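Local coordinates for protein B-agarase (Agarivorans gilvus, PDB 5Z6P) that probably hydrolyses the beta-glycosidic linkages of agarose, as a glycoside hydrolase family 50 beta-agarase, at residues Ile666-Ser676 with Ser688-Tyr699; Pro299-Ile307 with Val703-Tyr714. One frame throughout, in Å; residues are numbered along the deposited sequence.

Interaction 1: residues Ile666-Ser676 with Ser688-Tyr699; sequences IGEFHFGALDS and SQQERGQMFERY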
loop_
_atom_site.group_PDB
_atom_site.type_symbol
_atom_site.label_atom_id
_atom_site.label_comp_id
_atom_site.label_asym_id
_atom_site.label_seq_id
_atom_site.Cartn_x
_atom_site.Cartn_y
_atom_site.Cartn_z
ATOM N N ILE A 666 12.501 1.093 2.846
ATOM C CA ILE A 666 11.188 0.879 2.256
ATOM C C ILE A 666 10.426 -0.136 3.089
ATOM O O ILE A 666 10.868 -1.272 3.251
ATOM C CB ILE A 666 11.256 0.375 0.791
ATOM C CG1 ILE A 666 11.854 1.449 -0.125
ATOM C CG2 ILE A 666 9.849 0.030 0.294
ATOM C CD1 ILE A 666 11.026 2.723 -0.164
ATOM N N GLY A 667 9.270 0.263 3.601
ATOM C CA GLY A 667 8.486 -0.619 4.448
ATOM C C GLY A 667 7.550 -1.556 3.697
ATOM O O GLY A 667 7.233 -2.627 4.184
ATOM N N GLU A 668 7.115 -1.130 2.516
ATOM C CA GLU A 668 6.130 -1.830 1.712
ATOM C C GLU A 668 6.258 -1.477 0.236
ATOM O O GLU A 668 6.478 -0.327 -0.117
ATOM C CB GLU A 668 4.709 -1.486 2.157
ATOM C CG GLU A 668 4.339 -1.915 3.564
ATOM C CD GLU A 668 2.997 -1.370 4.004
ATOM O OE1 GLU A 668 2.156 -1.104 3.138
ATOM O OE2 GLU A 668 2.808 -1.193 5.215
ATOM N N PHE A 669 6.080 -2.490 -0.610
ATOM C CA PHE A 669 5.869 -2.327 -2.049
ATOM C C PHE A 669 5.338 -3.652 -2.573
ATOM O O PHE A 669 5.520 -4.683 -1.935
ATOM C CB PHE A 669 7.156 -1.932 -2.792
ATOM C CG PHE A 669 8.174 -3.030 -2.899
ATOM C CD1 PHE A 669 8.988 -3.351 -1.832
ATOM C CD2 PHE A 669 8.351 -3.713 -4.091
ATOM C CE1 PHE A 669 9.937 -4.358 -1.933
ATOM C CE2 PHE A 669 9.289 -4.721 -4.214
ATOM C CZ PHE A 669 10.088 -5.052 -3.136
ATOM N N HIS A 670 4.696 -3.637 -3.731
ATOM C CA HIS A 670 4.350 -4.915 -4.338
ATOM C C HIS A 670 4.028 -4.847 -5.808
ATOM O O HIS A 670 3.946 -3.775 -6.404
ATOM C CB HIS A 670 3.178 -5.586 -3.577
ATOM C CG HIS A 670 1.866 -4.862 -3.656
ATOM N ND1 HIS A 670 1.006 -4.773 -2.582
ATOM C CD2 HIS A 670 1.246 -4.240 -4.684
ATOM C CE1 HIS A 670 -0.076 -4.108 -2.942
ATOM N NE2 HIS A 670 0.039 -3.785 -4.215
ATOM N N PHE A 671 3.831 -6.034 -6.367
ATOM C CA PHE A 671 3.392 -6.200 -7.738
ATOM C C PHE A 671 2.384 -7.359 -7.840
ATOM O O PHE A 671 2.642 -8.450 -7.347
ATOM C CB PHE A 671 4.610 -6.439 -8.640
ATOM C CG PHE A 671 5.577 -5.303 -8.632
ATOM C CD1 PHE A 671 5.306 -4.150 -9.335
ATOM C CD2 PHE A 671 6.742 -5.367 -7.883
ATOM C CE1 PHE A 671 6.192 -3.099 -9.308
ATOM C CE2 PHE A 671 7.621 -4.313 -7.862
ATOM C CZ PHE A 671 7.347 -3.185 -8.572
ATOM N N GLY A 672 1.232 -7.097 -8.448
ATOM C CA GLY A 672 0.256 -8.134 -8.700
ATOM C C GLY A 672 -0.194 -8.297 -10.144
ATOM O O GLY A 672 0.092 -7.463 -11.004
ATOM N N ALA A 673 -0.899 -9.391 -10.414
ATOM C CA ALA A 673 -1.407 -9.662 -11.755
ATOM C C ALA A 673 -2.790 -10.289 -11.639
ATOM O O ALA A 673 -3.337 -10.384 -10.544
ATOM C CB ALA A 673 -0.459 -10.557 -12.524
ATOM N N LEU A 674 -3.370 -10.684 -12.766
ATOM C CA LEU A 674 -4.717 -11.239 -12.737
ATOM C C LEU A 674 -4.757 -12.651 -13.302
ATOM O O LEU A 674 -5.826 -13.220 -13.454
ATOM C CB LEU A 674 -5.694 -10.349 -13.518
ATOM C CG LEU A 674 -5.943 -8.922 -13.021
ATOM C CD1 LEU A 674 -6.801 -8.148 -13.997
ATOM C CD2 LEU A 674 -6.561 -8.951 -11.647
ATOM N N ASP A 675 -3.596 -13.216 -13.621
ATOM C CA ASP A 675 -3.573 -14.522 -14.253
ATOM C C ASP A 675 -3.567 -15.669 -13.237
ATOM O O ASP A 675 -3.497 -16.826 -13.620
ATOM C CB ASP A 675 -2.372 -14.639 -15.222
ATOM C CG ASP A 675 -1.020 -14.538 -14.519
ATOM O OD1 ASP A 675 -0.965 -13.937 -13.436
ATOM O OD2 ASP A 675 -0.008 -15.064 -15.050
ATOM N N SER A 676 -3.657 -15.372 -11.947
ATOM C CA SER A 676 -3.848 -16.448 -10.972
ATOM C C SER A 676 -5.268 -16.398 -10.417
ATOM O O SER A 676 -5.534 -16.884 -9.338
ATOM C CB SER A 676 -2.810 -16.384 -9.843
ATOM O OG SER A 676 -2.899 -15.184 -9.094
ATOM N N SER A 688 1.386 -10.605 -15.967
ATOM C CA SER A 688 1.518 -12.036 -15.763
ATOM C C SER A 688 2.332 -12.299 -14.513
ATOM O O SER A 688 3.019 -11.399 -14.045
ATOM C CB SER A 688 2.219 -12.664 -16.952
ATOM O OG SER A 688 3.592 -12.333 -16.887
ATOM N N GLN A 689 2.293 -13.534 -14.014
ATOM C CA GLN A 689 3.142 -13.942 -12.896
ATOM C C GLN A 689 4.618 -13.731 -13.218
ATOM O O GLN A 689 5.401 -13.331 -12.366
ATOM C CB GLN A 689 2.900 -15.406 -12.517
ATOM C CG GLN A 689 1.514 -15.686 -11.896
ATOM C CD GLN A 689 1.191 -14.697 -10.786
ATOM O OE1 GLN A 689 1.952 -14.546 -9.823
ATOM N NE2 GLN A 689 0.088 -13.989 -10.942
ATOM N N GLN A 690 5.001 -14.018 -14.451
ATOM C CA GLN A 690 6.395 -13.861 -14.835
ATOM C C GLN A 690 6.818 -12.398 -14.708
ATOM O O GLN A 690 7.903 -12.106 -14.223
ATOM C CB GLN A 690 6.634 -14.370 -16.258
ATOM C CG GLN A 690 8.086 -14.357 -16.673
ATOM C CD GLN A 690 8.283 -14.667 -18.150
ATOM O OE1 GLN A 690 7.330 -14.734 -18.910
ATOM N NE2 GLN A 690 9.533 -14.860 -18.554
ATOM N N GLU A 691 5.952 -11.488 -15.133
ATOM C CA GLU A 691 6.287 -10.080 -15.084
ATOM C C GLU A 691 6.302 -9.532 -13.647
ATOM O O GLU A 691 6.982 -8.549 -13.369
ATOM C CB GLU A 691 5.341 -9.263 -15.948
ATOM C CG GLU A 691 5.836 -7.817 -16.091
ATOM C CD GLU A 691 5.118 -7.016 -17.159
ATOM O OE1 GLU A 691 3.890 -6.791 -17.054
ATOM O OE2 GLU A 691 5.805 -6.594 -18.098
ATOM N N ARG A 692 5.555 -10.170 -12.750
ATOM C CA ARG A 692 5.571 -9.800 -11.342
ATOM C C ARG A 692 6.985 -9.885 -10.780
ATOM O O ARG A 692 7.460 -8.971 -10.105
ATOM C CB ARG A 692 4.648 -10.701 -10.529
ATOM C CG ARG A 692 3.157 -10.419 -10.669
ATOM C CD ARG A 692 2.357 -11.292 -9.685
ATOM N NE ARG A 692 2.632 -10.909 -8.300
ATOM C CZ ARG A 692 2.618 -11.733 -7.259
ATOM N NH1 ARG A 692 2.350 -13.033 -7.423
ATOM N NH2 ARG A 692 2.891 -11.257 -6.047
ATOM N N GLY A 693 7.624 -11.017 -11.047
ATOM C CA GLY A 693 8.988 -11.261 -10.650
ATOM C C GLY A 693 9.938 -10.268 -11.316
ATOM O O GLY A 693 10.797 -9.718 -10.651
ATOM N N GLN A 694 9.768 -10.024 -12.612
ATOM C CA GLN A 694 10.591 -9.022 -13.308
ATOM C C GLN A 694 10.449 -7.645 -12.649
ATOM O O GLN A 694 11.437 -6.934 -12.425
ATOM C CB GLN A 694 10.219 -8.922 -14.793
ATOM C CG GLN A 694 10.681 -10.100 -15.670
ATOM C CD GLN A 694 9.981 -10.140 -17.034
ATOM O OE1 GLN A 694 8.889 -9.603 -17.204
ATOM N NE2 GLN A 694 10.608 -10.789 -18.004
ATOM N N MET A 695 9.222 -7.266 -12.331
ATOM C CA MET A 695 9.025 -5.949 -11.759
ATOM C C MET A 695 9.561 -5.890 -10.334
ATOM O O MET A 695 10.037 -4.848 -9.907
ATOM C CB MET A 695 7.550 -5.552 -11.826
ATOM C CG MET A 695 7.089 -5.359 -13.272
ATOM S SD MET A 695 5.366 -4.887 -13.459
ATOM C CE MET A 695 5.444 -3.161 -12.949
ATOM N N PHE A 696 9.493 -7.006 -9.609
ATOM C CA PHE A 696 10.083 -7.086 -8.278
ATOM C C PHE A 696 11.578 -6.761 -8.377
ATOM O O PHE A 696 12.112 -5.965 -7.599
ATOM C CB PHE A 696 9.879 -8.471 -7.660
ATOM C CG PHE A 696 10.560 -8.658 -6.326
ATOM C CD1 PHE A 696 11.897 -9.038 -6.255
ATOM C CD2 PHE A 696 9.855 -8.472 -5.142
ATOM C CE1 PHE A 696 12.526 -9.206 -5.039
ATOM C CE2 PHE A 696 10.474 -8.639 -3.910
ATOM C CZ PHE A 696 11.821 -9.001 -3.856
ATOM N N GLU A 697 12.239 -7.375 -9.349
ATOM C CA GLU A 697 13.667 -7.188 -9.509
ATOM C C GLU A 697 13.985 -5.749 -9.874
ATOM O O GLU A 697 14.896 -5.165 -9.309
ATOM C CB GLU A 697 14.235 -8.142 -10.571
ATOM C CG GLU A 697 15.715 -7.997 -10.753
ATOM C CD GLU A 697 16.345 -9.188 -11.448
ATOM O OE1 GLU A 697 15.642 -9.874 -12.212
ATOM O OE2 GLU A 697 17.543 -9.430 -11.208
ATOM N N ARG A 698 13.232 -5.181 -10.810
ATOM C CA ARG A 698 13.451 -3.807 -11.230
ATOM C C ARG A 698 13.304 -2.832 -10.054
ATOM O O ARG A 698 14.107 -1.915 -9.891
ATOM C CB ARG A 698 12.492 -3.422 -12.351
ATOM C CG ARG A 698 12.885 -3.939 -13.737
ATOM C CD ARG A 698 11.936 -3.376 -14.804
ATOM N NE ARG A 698 11.413 -4.444 -15.640
ATOM C CZ ARG A 698 10.152 -4.552 -16.022
ATOM N NH1 ARG A 698 9.255 -3.645 -15.665
ATOM N NH2 ARG A 698 9.791 -5.572 -16.768
ATOM N N TYR A 699 12.278 -3.041 -9.238
ATOM C CA TYR A 699 12.100 -2.242 -8.032
ATOM C C TYR A 699 13.335 -2.352 -7.172
ATOM O O TYR A 699 13.917 -1.348 -6.809
ATOM C CB TYR A 699 10.864 -2.679 -7.235
ATOM C CG TYR A 699 10.473 -1.728 -6.087
ATOM C CD1 TYR A 699 11.197 -1.677 -4.900
ATOM C CD2 TYR A 699 9.357 -0.909 -6.198
ATOM C CE1 TYR A 699 10.808 -0.809 -3.842
ATOM C CE2 TYR A 699 8.977 -0.036 -5.159
ATOM C CZ TYR A 699 9.694 0.007 -3.996
ATOM O OH TYR A 699 9.280 0.868 -2.998
#

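Interaction 2: residues Pro299-Ile307 with Val703-Tyr714; sequences PYFATGLDI and VVDNPYFVGAHY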
loop_
_atom_site.group_PDB
_atom_site.type_symbol
_atom_site.label_atom_id
_atom_site.label_comp_id
_atom_site.label_asym_id
_atom_site.label_seq_id
_atom_site.Cartn_x
_atom_site.Cartn_y
_atom_site.Cartn_z
ATOM N N PRO A 299 28.564 -5.757 7.169
ATOM C CA PRO A 299 27.598 -4.844 6.558
ATOM C C PRO A 299 26.262 -5.544 6.271
ATOM O O PRO A 299 26.227 -6.740 5.999
ATOM C CB PRO A 299 28.287 -4.404 5.270
ATOM C CG PRO A 299 29.717 -4.710 5.463
ATOM C CD PRO A 299 29.794 -5.881 6.376
ATOM N N TYR A 300 25.167 -4.799 6.374
ATOM C CA TYR A 300 23.850 -5.404 6.288
ATOM C C TYR A 300 22.904 -4.581 5.418
ATOM O O TYR A 300 22.892 -3.358 5.447
ATOM C CB TYR A 300 23.287 -5.607 7.703
ATOM C CG TYR A 300 21.926 -6.285 7.798
ATOM C CD1 TYR A 300 21.817 -7.668 7.858
ATOM C CD2 TYR A 300 20.753 -5.532 7.865
ATOM C CE1 TYR A 300 20.581 -8.291 7.959
ATOM C CE2 TYR A 300 19.506 -6.148 7.973
ATOM C CZ TYR A 300 19.430 -7.533 8.021
ATOM O OH TYR A 300 18.218 -8.147 8.135
ATOM N N PHE A 301 22.132 -5.291 4.615
ATOM C CA PHE A 301 21.099 -4.708 3.802
ATOM C C PHE A 301 19.843 -5.573 4.027
ATOM O O PHE A 301 19.904 -6.800 3.961
ATOM C CB PHE A 301 21.528 -4.660 2.339
ATOM C CG PHE A 301 20.594 -3.879 1.444
ATOM C CD1 PHE A 301 20.758 -2.509 1.267
ATOM C CD2 PHE A 301 19.567 -4.523 0.754
ATOM C CE1 PHE A 301 19.916 -1.791 0.437
ATOM C CE2 PHE A 301 18.713 -3.819 -0.076
ATOM C CZ PHE A 301 18.886 -2.454 -0.245
ATOM N N ALA A 302 18.718 -4.936 4.330
ATOM C CA ALA A 302 17.527 -5.673 4.792
ATOM C C ALA A 302 16.544 -6.004 3.676
ATOM O O ALA A 302 15.924 -5.116 3.119
ATOM C CB ALA A 302 16.805 -4.882 5.888
ATOM N N THR A 303 16.389 -7.289 3.364
ATOM C CA THR A 303 15.362 -7.700 2.407
ATOM C C THR A 303 14.476 -8.761 3.047
ATOM O O THR A 303 14.962 -9.644 3.752
ATOM C CB THR A 303 15.964 -8.248 1.078
ATOM O OG1 THR A 303 16.854 -9.338 1.358
ATOM C CG2 THR A 303 16.728 -7.142 0.336
ATOM N N GLY A 304 13.174 -8.663 2.808
ATOM C CA GLY A 304 12.225 -9.570 3.433
ATOM C C GLY A 304 10.785 -9.192 3.169
ATOM O O GLY A 304 10.523 -8.229 2.460
ATOM N N LEU A 305 9.864 -9.945 3.761
ATOM C CA LEU A 305 8.437 -9.796 3.500
ATOM C C LEU A 305 7.670 -9.358 4.747
ATOM O O LEU A 305 8.039 -9.688 5.863
ATOM C CB LEU A 305 7.847 -11.114 2.992
ATOM C CG LEU A 305 8.660 -11.887 1.941
ATOM C CD1 LEU A 305 7.971 -13.208 1.593
ATOM C CD2 LEU A 305 8.874 -11.049 0.694
ATOM N N ASP A 306 6.611 -8.598 4.529
ATOM C CA ASP A 306 5.727 -8.185 5.592
ATOM C C ASP A 306 4.628 -9.223 5.851
ATOM O O ASP A 306 4.367 -10.081 5.014
ATOM C CB ASP A 306 5.086 -6.846 5.251
ATOM C CG ASP A 306 6.097 -5.738 5.099
ATOM O OD1 ASP A 306 7.127 -5.727 5.814
ATOM O OD2 ASP A 306 5.845 -4.889 4.232
ATOM N N ILE A 307 3.988 -9.105 7.010
ATOM C CA ILE A 307 2.839 -9.922 7.395
ATOM C C ILE A 307 3.200 -11.411 7.412
ATOM O O ILE A 307 2.723 -12.187 6.608
ATOM C CB ILE A 307 1.641 -9.689 6.463
ATOM C CG1 ILE A 307 1.424 -8.191 6.223
ATOM C CG2 ILE A 307 0.378 -10.346 7.039
ATOM C CD1 ILE A 307 0.776 -7.456 7.392
ATOM N N VAL A 703 16.496 0.315 -5.320
ATOM C CA VAL A 703 16.732 0.588 -3.906
ATOM C C VAL A 703 18.188 0.294 -3.568
ATOM O O VAL A 703 18.835 1.067 -2.860
ATOM C CB VAL A 703 15.793 -0.235 -3.006
ATOM C CG1 VAL A 703 16.055 0.051 -1.524
ATOM C CG2 VAL A 703 14.322 0.041 -3.375
ATOM N N VAL A 704 18.699 -0.821 -4.079
ATOM C CA VAL A 704 20.093 -1.182 -3.873
ATOM C C VAL A 704 21.006 -0.084 -4.420
ATOM O O VAL A 704 22.045 0.195 -3.836
ATOM C CB VAL A 704 20.437 -2.537 -4.526
ATOM C CG1 VAL A 704 21.905 -2.850 -4.367
ATOM C CG2 VAL A 704 19.631 -3.631 -3.883
ATOM N N ASP A 705 20.584 0.557 -5.509
ATOM C CA ASP A 705 21.372 1.604 -6.158
ATOM C C ASP A 705 21.286 2.948 -5.428
ATOM O O ASP A 705 22.071 3.848 -5.695
ATOM C CB ASP A 705 20.932 1.813 -7.609
ATOM C CG ASP A 705 21.460 0.734 -8.563
ATOM O OD1 ASP A 705 22.318 -0.073 -8.161
ATOM O OD2 ASP A 705 21.010 0.705 -9.720
ATOM N N ASN A 706 20.308 3.100 -4.543
ATOM C CA ASN A 706 20.140 4.381 -3.865
ATOM C C ASN A 706 20.940 4.400 -2.574
ATOM O O ASN A 706 20.720 3.589 -1.674
ATOM C CB ASN A 706 18.662 4.687 -3.590
ATOM C CG ASN A 706 18.456 6.101 -3.090
ATOM O OD1 ASN A 706 18.980 6.471 -2.040
ATOM N ND2 ASN A 706 17.709 6.901 -3.845
ATOM N N PRO A 707 21.866 5.352 -2.468
ATOM C CA PRO A 707 22.812 5.315 -1.353
ATOM C C PRO A 707 22.206 5.745 -0.006
ATOM O O PRO A 707 22.921 5.734 0.983
ATOM C CB PRO A 707 23.910 6.287 -1.801
ATOM C CG PRO A 707 23.201 7.263 -2.673
ATOM C CD PRO A 707 22.095 6.507 -3.359
ATOM N N TYR A 708 20.928 6.098 0.043
ATOM C CA TYR A 708 20.316 6.432 1.329
ATOM C C TYR A 708 19.477 5.296 1.874
ATOM O O TYR A 708 18.985 5.362 3.002
ATOM C CB TYR A 708 19.472 7.700 1.209
ATOM C CG TYR A 708 20.315 8.860 0.786
ATOM C CD1 TYR A 708 21.012 9.600 1.723
ATOM C CD2 TYR A 708 20.453 9.187 -0.555
ATOM C CE1 TYR A 708 21.808 10.655 1.343
ATOM C CE2 TYR A 708 21.249 10.236 -0.950
ATOM C CZ TYR A 708 21.924 10.970 0.011
ATOM O OH TYR A 708 22.718 12.018 -0.364
ATOM N N PHE A 709 19.329 4.236 1.089
ATOM C CA PHE A 709 18.477 3.143 1.520
ATOM C C PHE A 709 19.249 1.918 1.986
ATOM O O PHE A 709 20.283 1.533 1.414
ATOM C CB PHE A 709 17.502 2.781 0.406
ATOM C CG PHE A 709 16.271 3.627 0.414
ATOM C CD1 PHE A 709 16.270 4.871 -0.188
ATOM C CD2 PHE A 709 15.128 3.187 1.056
ATOM C CE1 PHE A 709 15.147 5.658 -0.161
ATOM C CE2 PHE A 709 14.008 3.964 1.102
ATOM C CZ PHE A 709 14.004 5.203 0.493
ATOM N N VAL A 710 18.740 1.323 3.056
ATOM C CA VAL A 710 19.432 0.227 3.692
ATOM C C VAL A 710 18.579 -1.034 3.660
ATOM O O VAL A 710 18.929 -2.041 4.251
ATOM C CB VAL A 710 19.823 0.585 5.149
ATOM C CG1 VAL A 710 20.803 1.780 5.148
ATOM C CG2 VAL A 710 18.582 0.888 6.016
ATOM N N GLY A 711 17.461 -0.969 2.959
ATOM C CA GLY A 711 16.580 -2.120 2.857
ATOM C C GLY A 711 15.264 -1.838 2.159
ATOM O O GLY A 711 14.939 -0.683 1.878
ATOM N N ALA A 712 14.524 -2.908 1.861
ATOM C CA ALA A 712 13.184 -2.821 1.289
ATOM C C ALA A 712 12.367 -4.072 1.644
ATOM O O ALA A 712 12.818 -5.205 1.472
ATOM C CB ALA A 712 13.242 -2.624 -0.250
ATOM N N HIS A 713 11.171 -3.845 2.175
ATOM C CA HIS A 713 10.300 -4.929 2.598
ATOM C C HIS A 713 9.069 -5.005 1.699
ATOM O O HIS A 713 8.452 -3.992 1.391
ATOM C CB HIS A 713 9.880 -4.761 4.053
ATOM C CG HIS A 713 11.016 -4.790 5.022
ATOM N ND1 HIS A 713 10.939 -4.230 6.279
ATOM C CD2 HIS A 713 12.267 -5.299 4.915
ATOM C CE1 HIS A 713 12.080 -4.411 6.910
ATOM N NE2 HIS A 713 12.905 -5.054 6.109
ATOM N N TYR A 714 8.724 -6.229 1.306
ATOM C CA TYR A 714 7.679 -6.495 0.345
ATOM C C TYR A 714 6.361 -6.870 1.037
ATOM O O TYR A 714 6.314 -7.733 1.910
ATOM C CB TYR A 714 8.122 -7.610 -0.625
ATOM C CG TYR A 714 7.089 -7.964 -1.677
ATOM C CD1 TYR A 714 6.018 -8.806 -1.377
ATOM C CD2 TYR A 714 7.166 -7.449 -2.953
ATOM C CE1 TYR A 714 5.073 -9.116 -2.313
ATOM C CE2 TYR A 714 6.216 -7.758 -3.905
ATOM C CZ TYR A 714 5.175 -8.603 -3.577
ATOM O OH TYR A 714 4.215 -8.904 -4.494
HETATM O O HOH W 1 8.331 -3.402 6.843
#

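Interaction 1: residues Ile666-Ser676 with Ser688-Tyr699
F671 lies along the helix that follows it, its ring with one face over M695 CB and an edge toward Y699 CB. M695 CB stands over the centre of that face, 3.6 Å from the F671 ring centroid, a CH-pi contact that an unbranched side chain can make close to the helix backbone; the sulfur adds an oblique Met-aromatic approach. F671 CE2 meets Y699 CB at 3.7 Å. Y699 has CG anti to its backbone N (chi1 -170°), which lays its own ring against F669 in an offset stack, centroids 3.9 Å apart and planes only 8° from parallel. F696 CE2 touches F669 CZ obliquely and completes an aromatic cluster, while the Y699 hydroxyl passes beside I666 CG2 to bond with Y644 O. These contacts seat helix 689-704 against the end of strand 664-668 and the loop beyond it, the first half of a beta-alpha-beta crossover that continues into parallel strand 709-714. Nearer the start of the helix the contact turns polar. R692 NE donates to F671 O at 2.6 Å with an N-H...O angle of 154°; the carbonyl lies in the guanidinium plane, and NH2 adds a weak second bond, with further partners in G735 O and Y714 OH. R692 NH1 binds Q689 OE1 at 2.9 Å, which fixes the rotation of that amide, and Q689 NE2 then reaches D675 OD1 at 2.7 Å and also N733 OD1. D675 OD2 accepts from Q689 N at 3.0 Å in the first turn, where S688 is the N-cap and the helix dipole would probably stabilise the negative charge.

Interaction 2: residues Pro299-Ile307 with Val703-Tyr714
The ring of F301 rests over the peptide that joins V710 to G711. V710 O and G711 N both lie above one face, toward its rim, and G711 CA makes a CH-pi contact 4.0 Å from the F301 ring centroid. Having no side chain, G711 lets its CA lie under the ring and the strands come close, with A302 CA and G711 CA 4.2 Å apart. A chi1 of -171° swings the F301 ring across to the other segment, where CZ touches V704 CG2 at 3.9 Å in the last turn of helix 689-704. Beyond it the strands run parallel, axes 5° apart. A302 N donates to V710 O at 2.9 Å and A302 O accepts from A712 N; further on G304 O accepts from Y714 N before D306 N closes on Y714 O at 2.8 Å. A water links D306 OD1 to H713 ND1, 2.8 Å from each, and N435 N also donates to the carboxylate. On the opposite face of the sheet L305 CD2 packs against Y714 CB. The pairing is consistent with neighbouring staves of a (beta/alpha)8 barrel: L305 bonds on to G434, strand 289-293 pairs antiparallel with the start of strand 299-305, strand 664-668 flanks 709-714, and helix 745-762 packs against T303 and Y714.

How the interactions relate
Interaction 1 is nested within the long loop that interaction 2 closes, and their centres lie 16 Å apart. Helix 689-704 serves both: its first three turns pack on residues 666-676, and its end, at V703 and V704, meets F301. The two strands they involve are sheet neighbours, and I666 O probably accepts from H713 N at 2.8 Å. A second junction forms where R692 NH2 of interaction 1 probably bonds to Y714 OH at 3.1 Å, a hydroxyl also bound to I734 O. No ligand or site residue is identified, but (beta/alpha)8 glycosidases have their active site at the C-terminal ends of the barrel strands, so the ends of 664-668, 709-714 and 299-305 probably face it.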